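Local coordinates for trehalose-6-phosphate phosphatase (Candida albicans, PDB 5DXF), which belongs to glycosyltransferase family 20 by its N-terminal region, which has the GT-B fold of two Rossmann-like domains facing each other across a cleft, at residues S71-F74 against L75-K79; N514-S517 against T518-D522. All blocks are in the same frame, centred on the assembly; numbering follows the deposited sequence.

Interaction 1 of 2, residues S71-F74 against L75-K79; sequences SQHF and LAENK
E77 reaches back one helical turn to set its CG over the imidazole of H73, and its chain can be followed atom by atom. CB starts beside the turn, 3.8 Å from the carbonyl O of H73. CG stands beside its own backbone N (chi1 -72°) and meets the ring by a CH-pi contact, 4.3 Å from the H73 ring centroid and above the face. From there the chain runs on extended, carrying the carboxylate past the NE2 edge on the same side of the ring plane, with E77 CD 3.4 Å from H73 NE2. The carboxylate and ring planes are 38° apart. The face contact thus belongs to CG; the carboxylate stays near NE2 at the exposed surface, where two polar residues can also meet water. Beneath the pair, the amide N of E77 binds the carbonyl O of H73 at 3.1 Å, nearly in line with the C=O bond, the last of three successive i to i+4 bonds in which L75 and A76 donate to S71 and Q72.

Helix 66-76 ends here, having followed strand 34-37 and leading on to strand 84-88, so it is the helix of a beta-alpha-beta crossover in a Rossmann-like domain. The aliphatic L75 suits its buried place between the helix and strand 34-37, where it touches I33 and N35; its CG, 3.4 Å from S71 O, also covers the backbone. The small A76 puts CB 4.1 Å from NE2 of Q72, whose bent chain folds its amide forward along the helix. The F74 ring packs on Q513 and T516 of helix 512-526. Past the helix end, N78 lays CB 3.9 Å from F74 O, while its OD1, a side-chain carbonyl, accepts the backbone N-H of W81.

Interaction 2 of 2, residues N514-S517 against T518-D522; sequences NWTS and TFICD
T518 folds its hydroxyl back over the preceding turn onto the carbonyl of N514. With OG1 beside its own backbone N (chi1 -51°), the side chain can donate to N514 O, a bond threonine commonly makes inside helices; the modelled separation is too short for its length to be trusted. The same carbonyl O also accepts the backbone N of T518 at 2.9 Å, this donor lying above the carbonyl plane, so N514 O may be held twice by one residue, the hydroxyl bond being doubtful in length. The amide of N514 crosses near the hydroxyl, with OD1 3.6 Å from T518 OG1, at an exposed position where asparagine can also face solvent.

Elsewhere on the helix, carbon and sulfur atoms rest against carbonyl and hydroxyl oxygens. I520 lies alongside T516, pointing the same way, its CD1 4.0 Å from T516 OG1. Below them the backbone N of I520 bonds to T516 O at 3.2 Å. C521 brings SG to 3.7 Å from S517 O. A small polar side chain fits the buried place of S517, since its OG is hydrogen-bonded to the backbone O of A2 near the chain's start. Backbone bonds from F519 N to W515 O and from C521 N to S517 O keep the helix regular.

W515 and F519, one turn apart, both direct aromatic rings into the core. F519 stacks on W202, while W515 meets F227 edge-to-face and satisfies its indole NE1 with the backbone O of L297. The C-terminal helix 512-526 thus packs across strands 200-204, 223-227 and 256-259 of the larger sheet, consistent with the GT-B habit of returning the chain's end to the N-terminal domain. While W515 and F519 face that sheet, T516 and I520 lie against helix 66-76, on S71, F74 and L75.

Interactions 1 and 2 belong to helices far apart in sequence but adjacent in the same domain. Their flanks touch: S71 OG lies 3.7 Å from T516 CB, and L75 CD2 lies 4.0 Å from I520 CD1, a small hydroxyl and aliphatic branches meeting by packing alone. Both are partly buried. Interaction 1 closes a helix at its C-terminal end, whereas interaction 2 lies within a continuing helix and has its aromatic residues in the core. The chemistry differs accordingly: an imidazole and a carboxylate, both exposed, meet at the helix end of the first, while the second brings a hydroxyl to a backbone carbonyl within an unbroken helix.

Interaction 1 of 2, residues S71-F74 against L75-K79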
loop_
_atom_site.group_PDB
_atom_site.type_symbol
_atom_site.label_atom_id
_atom_site.label_comp_id
_atom_site.label_asym_id
_atom_site.label_seq_id
_atom_site.Cartn_x
_atom_site.Cartn_y
_atom_site.Cartn_z
ATOM N N SER A 71 -2.083 -10.308 5.618
ATOM C CA SER A 71 -1.058 -10.862 6.474
ATOM C C SER A 71 -1.586 -11.004 7.895
ATOM O O SER A 71 -1.429 -12.037 8.526
ATOM C CB SER A 71 0.186 -9.980 6.449
ATOM O OG SER A 71 0.967 -10.163 7.611
ATOM N N GLN A 72 -2.313 -10.009 8.363
ATOM C CA GLN A 72 -2.827 -10.069 9.708
ATOM C C GLN A 72 -3.737 -11.275 9.815
ATOM O O GLN A 72 -3.667 -12.023 10.776
ATOM C CB GLN A 72 -3.601 -8.786 10.017
ATOM C CG GLN A 72 -4.694 -8.896 11.064
ATOM C CD GLN A 72 -4.155 -9.358 12.385
ATOM O OE1 GLN A 72 -2.982 -9.191 12.667
ATOM N NE2 GLN A 72 -5.008 -9.947 13.203
ATOM N N HIS A 73 -4.577 -11.481 8.813
ATOM C CA HIS A 73 -5.519 -12.582 8.856
ATOM C C HIS A 73 -4.791 -13.902 8.896
ATOM O O HIS A 73 -5.148 -14.797 9.641
ATOM C CB HIS A 73 -6.446 -12.562 7.653
ATOM C CG HIS A 73 -7.609 -13.491 7.786
ATOM N ND1 HIS A 73 -8.468 -13.454 8.864
ATOM C CD2 HIS A 73 -8.045 -14.494 6.993
ATOM C CE1 HIS A 73 -9.387 -14.388 8.724
ATOM N NE2 HIS A 73 -9.155 -15.032 7.596
ATOM N N PHE A 74 -3.731 -13.998 8.115
ATOM C CA PHE A 74 -2.968 -15.219 8.036
ATOM C C PHE A 74 -2.453 -15.499 9.426
ATOM O O PHE A 74 -2.397 -16.638 9.865
ATOM C CB PHE A 74 -1.806 -15.034 7.072
ATOM C CG PHE A 74 -0.937 -16.234 6.941
ATOM C CD1 PHE A 74 -1.464 -17.439 6.555
ATOM C CD2 PHE A 74 0.411 -16.154 7.208
ATOM C CE1 PHE A 74 -0.664 -18.552 6.434
ATOM C CE2 PHE A 74 1.220 -17.260 7.095
ATOM C CZ PHE A 74 0.682 -18.463 6.704
ATOM N N LEU A 75 -2.070 -14.438 10.112
ATOM C CA LEU A 75 -1.572 -14.545 11.475
ATOM C C LEU A 75 -2.667 -14.974 12.455
ATOM O O LEU A 75 -2.421 -15.761 13.368
ATOM C CB LEU A 75 -0.965 -13.217 11.914
ATOM C CG LEU A 75 0.377 -12.845 11.286
ATOM C CD1 LEU A 75 0.871 -11.512 11.821
ATOM C CD2 LEU A 75 1.398 -13.938 11.547
ATOM N N ALA A 76 -3.874 -14.458 12.248
ATOM C CA ALA A 76 -5.000 -14.714 13.139
ATOM C C ALA A 76 -5.450 -16.174 13.137
ATOM O O ALA A 76 -5.804 -16.717 14.184
ATOM C CB ALA A 76 -6.165 -13.817 12.764
ATOM N N GLU A 77 -5.368 -16.794 11.975
ATOM C CA GLU A 77 -5.806 -18.161 11.791
ATOM C C GLU A 77 -4.699 -19.193 11.968
ATOM O O GLU A 77 -4.918 -20.373 11.751
ATOM C CB GLU A 77 -6.491 -18.311 10.443
ATOM C CG GLU A 77 -7.851 -17.643 10.410
ATOM C CD GLU A 77 -8.660 -18.040 9.202
ATOM O OE1 GLU A 77 -8.060 -18.327 8.150
ATOM O OE2 GLU A 77 -9.898 -18.062 9.303
ATOM N N ASN A 78 -3.508 -18.747 12.338
ATOM C CA ASN A 78 -2.432 -19.663 12.685
ATOM C C ASN A 78 -2.739 -20.422 13.970
ATOM O O ASN A 78 -3.308 -19.862 14.901
ATOM C CB ASN A 78 -1.130 -18.891 12.847
ATOM C CG ASN A 78 0.054 -19.795 13.055
ATOM O OD1 ASN A 78 0.474 -20.045 14.182
ATOM N ND2 ASN A 78 0.603 -20.288 11.966
ATOM N N LYS A 79 -2.376 -21.695 14.022
ATOM C CA LYS A 79 -2.586 -22.471 15.235
ATOM C C LYS A 79 -1.338 -22.669 16.098
ATOM O O LYS A 79 -1.437 -22.879 17.300
ATOM C CB LYS A 79 -3.270 -23.805 14.905
ATOM C CG LYS A 79 -2.381 -25.036 14.893
ATOM C CD LYS A 79 -3.171 -26.295 15.223
ATOM C CE LYS A 79 -4.522 -26.341 14.517
ATOM N NZ LYS A 79 -5.551 -27.107 15.278
#

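Interaction 2 of 2, residues N514-S517 against T518-D522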
loop_
_atom_site.group_PDB
_atom_site.type_symbol
_atom_site.label_atom_id
_atom_site.label_comp_id
_atom_site.label_asym_id
_atom_site.label_seq_id
_atom_site.Cartn_x
_atom_site.Cartn_y
_atom_site.Cartn_z
ATOM N N ASN A 514 3.751 -16.443 2.553
ATOM C CA ASN A 514 5.166 -16.757 2.514
ATOM C C ASN A 514 6.008 -15.538 2.877
ATOM O O ASN A 514 7.097 -15.684 3.424
ATOM C CB ASN A 514 5.573 -17.298 1.134
ATOM C CG ASN A 514 7.070 -17.548 1.024
ATOM O OD1 ASN A 514 7.794 -16.769 0.406
ATOM N ND2 ASN A 514 7.540 -18.637 1.628
ATOM N N TRP A 515 5.568 -14.357 2.459
ATOM C CA TRP A 515 6.275 -13.135 2.795
ATOM C C TRP A 515 6.216 -12.929 4.285
ATOM O O TRP A 515 7.207 -12.625 4.923
ATOM C CB TRP A 515 5.659 -11.943 2.063
ATOM C CG TRP A 515 6.088 -10.591 2.560
ATOM C CD1 TRP A 515 7.084 -9.822 2.064
ATOM C CD2 TRP A 515 5.515 -9.848 3.636
ATOM N NE1 TRP A 515 7.180 -8.656 2.762
ATOM C CE2 TRP A 515 6.222 -8.647 3.735
ATOM C CE3 TRP A 515 4.471 -10.085 4.525
ATOM C CZ2 TRP A 515 5.922 -7.687 4.686
ATOM C CZ3 TRP A 515 4.176 -9.141 5.461
ATOM C CH2 TRP A 515 4.892 -7.953 5.539
ATOM N N THR A 516 5.040 -13.125 4.848
ATOM C CA THR A 516 4.882 -12.948 6.275
ATOM C C THR A 516 5.682 -13.983 7.063
ATOM O O THR A 516 6.311 -13.665 8.058
ATOM C CB THR A 516 3.399 -12.786 6.710
ATOM O OG1 THR A 516 3.144 -13.530 7.902
ATOM C CG2 THR A 516 2.425 -13.196 5.614
ATOM N N SER A 517 5.676 -15.223 6.604
ATOM C CA SER A 517 6.470 -16.257 7.251
ATOM C C SER A 517 7.978 -16.025 7.172
ATOM O O SER A 517 8.673 -16.110 8.166
ATOM C CB SER A 517 6.118 -17.613 6.637
ATOM O OG SER A 517 7.132 -18.572 6.849
ATOM N N THR A 518 8.453 -15.684 5.987
ATOM C CA THR A 518 9.849 -15.339 5.737
ATOM C C THR A 518 10.331 -14.207 6.640
ATOM O O THR A 518 11.422 -14.291 7.205
ATOM C CB THR A 518 10.080 -14.925 4.267
ATOM O OG1 THR A 518 9.529 -15.919 3.393
ATOM C CG2 THR A 518 11.567 -14.767 3.983
ATOM N N PHE A 519 9.522 -13.161 6.792
ATOM C CA PHE A 519 9.958 -12.025 7.588
ATOM C C PHE A 519 10.080 -12.386 9.065
ATOM O O PHE A 519 11.046 -11.978 9.718
ATOM C CB PHE A 519 9.025 -10.826 7.417
ATOM C CG PHE A 519 9.603 -9.553 7.954
ATOM C CD1 PHE A 519 10.646 -8.919 7.295
ATOM C CD2 PHE A 519 9.134 -9.007 9.136
ATOM C CE1 PHE A 519 11.197 -7.756 7.794
ATOM C CE2 PHE A 519 9.678 -7.841 9.639
ATOM C CZ PHE A 519 10.713 -7.215 8.968
ATOM N N ILE A 520 9.120 -13.144 9.592
ATOM C CA ILE A 520 9.188 -13.572 10.986
ATOM C C ILE A 520 10.465 -14.392 11.183
ATOM O O ILE A 520 11.229 -14.178 12.140
ATOM C CB ILE A 520 7.929 -14.389 11.404
ATOM C CG1 ILE A 520 6.707 -13.468 11.510
ATOM C CG2 ILE A 520 8.151 -15.074 12.734
ATOM C CD1 ILE A 520 5.381 -14.115 11.125
ATOM N N CYS A 521 10.712 -15.295 10.235
ATOM C CA CYS A 521 11.922 -16.105 10.248
ATOM C C CYS A 521 13.183 -15.228 10.221
ATOM O O CYS A 521 14.169 -15.565 10.865
ATOM C CB CYS A 521 11.924 -17.096 9.080
ATOM S SG CYS A 521 11.054 -18.663 9.422
ATOM N N ASP A 522 13.144 -14.098 9.516
ATOM C CA ASP A 522 14.306 -13.207 9.441
ATOM C C ASP A 522 14.536 -12.469 10.768
ATOM O O ASP A 522 15.677 -12.370 11.252
ATOM C CB ASP A 522 14.142 -12.211 8.291
ATOM C CG ASP A 522 14.106 -12.889 6.928
ATOM O OD1 ASP A 522 14.613 -14.023 6.799
ATOM O OD2 ASP A 522 13.567 -12.282 5.980
#